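Local coordinates for bromodomain protein, putative (Plasmodium falciparum 3D7, PDB 4PY6) that probably recognises acetylated lysine through its bromodomain, a helical module whose pocket is occupied by a bound pteridinone ligand in this crystal form, at residues E61-Y72 / D93-F104. Numbering follows the deposited sequence.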
loop_
_atom_site.group_PDB
_atom_site.type_symbol
_atom_site.label_atom_id
_atom_site.label_comp_id
_atom_site.label_asym_id
_atom_site.label_seq_id
_atom_site.Cartn_x
_atom_site.Cartn_y
_atom_site.Cartn_z
ATOM N N GLU A 61 0.974 -19.647 21.205
ATOM C CA GLU A 61 1.679 -18.394 21.491
ATOM C C GLU A 61 0.838 -17.180 21.074
ATOM O O GLU A 61 0.823 -16.180 21.792
ATOM C CB GLU A 61 3.038 -18.379 20.766
ATOM C CG GLU A 61 4.015 -17.326 21.267
ATOM C CD GLU A 61 5.200 -17.050 20.361
ATOM O OE1 GLU A 61 5.841 -18.019 19.892
ATOM O OE2 GLU A 61 5.512 -15.856 20.146
ATOM N N TYR A 62 0.142 -17.276 19.922
ATOM C CA TYR A 62 -0.708 -16.214 19.374
ATOM C C TYR A 62 -1.963 -15.982 20.219
ATOM O O TYR A 62 -2.322 -14.828 20.452
ATOM C CB TYR A 62 -1.081 -16.519 17.914
ATOM C CG TYR A 62 -1.501 -15.305 17.115
ATOM C CD1 TYR A 62 -2.832 -14.896 17.076
ATOM C CD2 TYR A 62 -0.577 -14.591 16.358
ATOM C CE1 TYR A 62 -3.227 -13.786 16.330
ATOM C CE2 TYR A 62 -0.961 -13.482 15.605
ATOM C CZ TYR A 62 -2.288 -13.084 15.593
ATOM O OH TYR A 62 -2.671 -11.993 14.855
ATOM N N ARG A 63 -2.627 -17.067 20.672
ATOM C CA ARG A 63 -3.842 -16.999 21.491
ATOM C C ARG A 63 -3.570 -16.382 22.873
ATOM O O ARG A 63 -4.395 -15.613 23.372
ATOM C CB ARG A 63 -4.482 -18.390 21.628
ATOM C CG ARG A 63 -5.920 -18.356 22.143
ATOM C CD ARG A 63 -6.409 -19.707 22.637
ATOM N NE ARG A 63 -5.683 -20.171 23.822
ATOM C CZ ARG A 63 -4.846 -21.203 23.830
ATOM N NH1 ARG A 63 -4.626 -21.899 22.720
ATOM N NH2 ARG A 63 -4.226 -21.553 24.950
ATOM N N ILE A 64 -2.419 -16.714 23.478
ATOM C CA ILE A 64 -2.018 -16.213 24.794
ATOM C C ILE A 64 -1.573 -14.742 24.736
ATOM O O ILE A 64 -1.968 -13.962 25.603
ATOM C CB ILE A 64 -0.975 -17.165 25.470
ATOM C CG1 ILE A 64 -1.622 -18.536 25.807
ATOM C CG2 ILE A 64 -0.338 -16.538 26.729
ATOM C CD1 ILE A 64 -0.638 -19.735 25.991
ATOM N N LYS A 65 -0.780 -14.363 23.712
ATOM C CA LYS A 65 -0.236 -13.008 23.560
ATOM C C LYS A 65 -1.162 -11.967 22.917
ATOM O O LYS A 65 -1.239 -10.850 23.423
ATOM C CB LYS A 65 1.143 -13.032 22.876
ATOM C CG LYS A 65 2.240 -13.661 23.734
ATOM C CD LYS A 65 3.577 -13.711 23.008
ATOM C CE LYS A 65 4.639 -14.399 23.834
ATOM N NZ LYS A 65 5.937 -14.465 23.115
ATOM N N ILE A 66 -1.839 -12.314 21.805
ATOM C CA ILE A 66 -2.724 -11.381 21.096
ATOM C C ILE A 66 -4.069 -11.218 21.809
ATOM O O ILE A 66 -4.771 -12.205 22.042
ATOM C CB ILE A 66 -2.850 -11.723 19.575
ATOM C CG1 ILE A 66 -1.469 -11.736 18.854
ATOM C CG2 ILE A 66 -3.879 -10.842 18.843
ATOM C CD1 ILE A 66 -0.758 -10.359 18.607
ATOM N N LYS A 67 -4.405 -9.959 22.164
ATOM C CA LYS A 67 -5.638 -9.570 22.860
ATOM C C LYS A 67 -6.882 -9.822 22.000
ATOM O O LYS A 67 -7.850 -10.408 22.487
ATOM C CB LYS A 67 -5.554 -8.100 23.310
ATOM C CG LYS A 67 -6.533 -7.710 24.412
ATOM C CD LYS A 67 -6.006 -6.520 25.198
ATOM C CE LYS A 67 -7.102 -5.620 25.706
ATOM N NZ LYS A 67 -6.596 -4.252 26.001
ATOM N N LYS A 68 -6.849 -9.390 20.730
ATOM C CA LYS A 68 -7.950 -9.570 19.788
ATOM C C LYS A 68 -7.406 -9.877 18.378
ATOM O O LYS A 68 -6.958 -8.961 17.679
ATOM C CB LYS A 68 -8.899 -8.352 19.794
ATOM C CG LYS A 68 -10.222 -8.585 19.068
ATOM C CD LYS A 68 -11.087 -7.335 19.077
ATOM C CE LYS A 68 -12.312 -7.456 18.206
ATOM N NZ LYS A 68 -12.976 -6.140 18.012
ATOM N N PRO A 69 -7.414 -11.166 17.955
ATOM C CA PRO A 69 -6.931 -11.500 16.604
ATOM C C PRO A 69 -7.920 -11.041 15.536
ATOM O O PRO A 69 -9.129 -11.235 15.687
ATOM C CB PRO A 69 -6.802 -13.031 16.634
ATOM C CG PRO A 69 -7.060 -13.446 18.064
ATOM C CD PRO A 69 -7.898 -12.371 18.656
ATOM N N MET A 70 -7.411 -10.402 14.471
ATOM C CA MET A 70 -8.244 -9.885 13.387
ATOM C C MET A 70 -7.706 -10.271 12.008
ATOM O O MET A 70 -6.499 -10.463 11.839
ATOM C CB MET A 70 -8.430 -8.357 13.537
ATOM C CG MET A 70 -9.622 -7.771 12.769
ATOM S SD MET A 70 -11.220 -8.628 12.880
ATOM C CE MET A 70 -11.604 -8.405 14.607
ATOM N N ASP A 71 -8.620 -10.408 11.034
ATOM C CA ASP A 71 -8.344 -10.792 9.646
ATOM C C ASP A 71 -9.438 -10.243 8.713
ATOM O O ASP A 71 -10.472 -9.776 9.197
ATOM C CB ASP A 71 -8.235 -12.321 9.527
ATOM C CG ASP A 71 -9.352 -13.035 10.250
ATOM O OD1 ASP A 71 -10.398 -13.282 9.621
ATOM O OD2 ASP A 71 -9.217 -13.261 11.474
ATOM N N TYR A 72 -9.205 -10.298 7.382
ATOM C CA TYR A 72 -10.134 -9.795 6.364
ATOM C C TYR A 72 -11.492 -10.501 6.327
ATOM O O TYR A 72 -12.511 -9.825 6.157
ATOM C CB TYR A 72 -9.489 -9.775 4.965
ATOM C CG TYR A 72 -8.347 -8.793 4.797
ATOM C CD1 TYR A 72 -8.481 -7.461 5.182
ATOM C CD2 TYR A 72 -7.165 -9.171 4.167
ATOM C CE1 TYR A 72 -7.444 -6.547 5.003
ATOM C CE2 TYR A 72 -6.126 -8.264 3.972
ATOM C CZ TYR A 72 -6.268 -6.953 4.395
ATOM O OH TYR A 72 -5.242 -6.058 4.209
ATOM N N ASP A 93 -10.681 -2.244 13.550
ATOM C CA ASP A 93 -10.479 -3.664 13.241
ATOM C C ASP A 93 -9.476 -3.861 12.109
ATOM O O ASP A 93 -8.632 -4.752 12.198
ATOM C CB ASP A 93 -11.813 -4.371 12.936
ATOM C CG ASP A 93 -12.548 -4.944 14.143
ATOM O OD1 ASP A 93 -12.081 -4.732 15.285
ATOM O OD2 ASP A 93 -13.573 -5.624 13.942
ATOM N N MET A 94 -9.553 -3.021 11.056
ATOM C CA MET A 94 -8.626 -3.074 9.921
ATOM C C MET A 94 -7.211 -2.747 10.392
ATOM O O MET A 94 -6.281 -3.465 10.032
ATOM C CB MET A 94 -9.061 -2.128 8.794
ATOM C CG MET A 94 -10.303 -2.580 8.045
ATOM S SD MET A 94 -10.025 -3.939 6.886
ATOM C CE MET A 94 -9.446 -3.048 5.478
ATOM N N LYS A 95 -7.065 -1.708 11.250
ATOM C CA LYS A 95 -5.787 -1.286 11.839
ATOM C C LYS A 95 -5.214 -2.365 12.762
ATOM O O LYS A 95 -3.994 -2.523 12.833
ATOM C CB LYS A 95 -5.944 0.037 12.614
ATOM C CG LYS A 95 -6.060 1.296 11.739
ATOM C CD LYS A 95 -4.729 1.779 11.143
ATOM C CE LYS A 95 -3.901 2.625 12.083
ATOM N NZ LYS A 95 -2.661 3.122 11.426
ATOM N N LEU A 96 -6.102 -3.108 13.453
ATOM C CA LEU A 96 -5.767 -4.191 14.377
ATOM C C LEU A 96 -5.027 -5.339 13.681
ATOM O O LEU A 96 -4.103 -5.890 14.277
ATOM C CB LEU A 96 -7.046 -4.687 15.074
ATOM C CG LEU A 96 -6.924 -5.607 16.289
ATOM C CD1 LEU A 96 -6.138 -4.952 17.420
ATOM C CD2 LEU A 96 -8.301 -5.997 16.792
ATOM N N ILE A 97 -5.409 -5.674 12.425
ATOM C CA ILE A 97 -4.774 -6.723 11.610
ATOM C C ILE A 97 -3.262 -6.463 11.502
ATOM O O ILE A 97 -2.455 -7.340 11.821
ATOM C CB ILE A 97 -5.411 -6.810 10.185
ATOM C CG1 ILE A 97 -6.908 -7.165 10.223
ATOM C CG2 ILE A 97 -4.630 -7.776 9.281
ATOM C CD1 ILE A 97 -7.625 -7.005 8.866
ATOM N N TYR A 98 -2.898 -5.253 11.047
ATOM C CA TYR A 98 -1.516 -4.839 10.832
ATOM C C TYR A 98 -0.755 -4.616 12.132
ATOM O O TYR A 98 0.422 -4.969 12.201
ATOM C CB TYR A 98 -1.439 -3.621 9.889
ATOM C CG TYR A 98 -2.460 -3.648 8.767
ATOM C CD1 TYR A 98 -2.492 -4.696 7.849
ATOM C CD2 TYR A 98 -3.400 -2.633 8.630
ATOM C CE1 TYR A 98 -3.456 -4.748 6.845
ATOM C CE2 TYR A 98 -4.339 -2.650 7.600
ATOM C CZ TYR A 98 -4.367 -3.712 6.711
ATOM O OH TYR A 98 -5.299 -3.740 5.702
ATOM N N LYS A 99 -1.428 -4.076 13.170
ATOM C CA LYS A 99 -0.834 -3.839 14.491
ATOM C C LYS A 99 -0.478 -5.152 15.210
ATOM O O LYS A 99 0.536 -5.202 15.909
ATOM C CB LYS A 99 -1.757 -2.977 15.364
ATOM C CG LYS A 99 -1.679 -1.489 15.062
ATOM C CD LYS A 99 -2.572 -0.688 15.993
ATOM C CE LYS A 99 -2.526 0.786 15.679
ATOM N NZ LYS A 99 -3.288 1.583 16.677
ATOM N N ASN A 100 -1.303 -6.210 15.027
ATOM C CA ASN A 100 -1.078 -7.535 15.623
ATOM C C ASN A 100 0.144 -8.218 15.022
ATOM O O ASN A 100 0.858 -8.921 15.735
ATOM C CB ASN A 100 -2.303 -8.441 15.449
ATOM C CG ASN A 100 -3.444 -8.174 16.399
ATOM O OD1 ASN A 100 -3.294 -7.541 17.450
ATOM N ND2 ASN A 100 -4.616 -8.678 16.052
ATOM N N CYS A 101 0.372 -8.016 13.714
ATOM C CA CYS A 101 1.492 -8.593 12.970
ATOM C C CYS A 101 2.843 -8.019 13.406
ATOM O O CYS A 101 3.800 -8.777 13.550
ATOM C CB CYS A 101 1.273 -8.443 11.469
ATOM S SG CYS A 101 2.529 -9.260 10.454
ATOM N N ILE A 102 2.914 -6.693 13.616
ATOM C CA ILE A 102 4.135 -5.997 14.035
ATOM C C ILE A 102 4.485 -6.323 15.496
ATOM O O ILE A 102 5.658 -6.543 15.807
ATOM C CB ILE A 102 4.050 -4.459 13.745
ATOM C CG1 ILE A 102 3.649 -4.141 12.269
ATOM C CG2 ILE A 102 5.314 -3.691 14.178
ATOM C CD1 ILE A 102 4.544 -4.740 11.116
ATOM N N ASP A 103 3.469 -6.379 16.375
ATOM C CA ASP A 103 3.640 -6.674 17.800
ATOM C C ASP A 103 4.043 -8.119 18.107
ATOM O O ASP A 103 4.865 -8.335 18.999
ATOM C CB ASP A 103 2.389 -6.266 18.602
ATOM C CG ASP A 103 2.213 -4.769 18.824
ATOM O OD1 ASP A 103 3.038 -3.983 18.301
ATOM O OD2 ASP A 103 1.252 -4.384 19.522
ATOM N N PHE A 104 3.468 -9.101 17.381
ATOM C CA PHE A 104 3.753 -10.522 17.585
ATOM C C PHE A 104 5.051 -10.988 16.929
ATOM O O PHE A 104 5.853 -11.651 17.588
ATOM C CB PHE A 104 2.567 -11.400 17.136
ATOM C CG PHE A 104 2.726 -12.879 17.410
ATOM C CD1 PHE A 104 2.482 -13.400 18.675
ATOM C CD2 PHE A 104 3.103 -13.753 16.397
ATOM C CE1 PHE A 104 2.639 -14.764 18.930
ATOM C CE2 PHE A 104 3.258 -15.119 16.653
ATOM C CZ PHE A 104 3.021 -15.616 17.917
HETATM O O HOH W 1 -5.051 -7.721 19.453
HETATM O O HOH W 2 -15.023 -6.877 16.024
#
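From helix 61-65 the end of the ZA loop runs on, extended, across the B helix (93-104) of the four-helix bromodomain bundle, and the CA atoms of M70 and I97 come within 5.0 Å; the axes of the short segments 61-65 and 93-104 stand at 109°. N100 holds the linker. Its ND2 donates to K68 O at 2.9 Å, nearly straight (160°) and close to its own amide plane, while a water that accepts from K68 N donates to both K68 O and N100 OD1. The amide is thus gripped through both polar atoms, which fixes its rotation. CG2 of I66 packs against the same amide. Nearer the ligand pocket, Y62 directs its ring edge at one face of F104, with planes at 64° and CD2 almost above the ring centre, an edge-to-face pair; the F104 side chain also lies about 4 Å from the bound ligand. I66 CD1 meets F104 CB at 3.8 Å. The extended K68 chain passes over L96 CD2 to bring NZ to the syn lone pair of D93 OD1, a 3.2 Å salt bridge; D93 OD2 bonds to Y84 OH and a water shared with K68 NZ. M70, bent at chi2 and chi3, lays CG against I97 CG1 and CE beside the D93 carboxylate. Beyond it, the hydroxyls Y72 OH and Y98 OH hydrogen-bond at 2.8 Å, with Y72 OH lying in the plane of the Y98 ring.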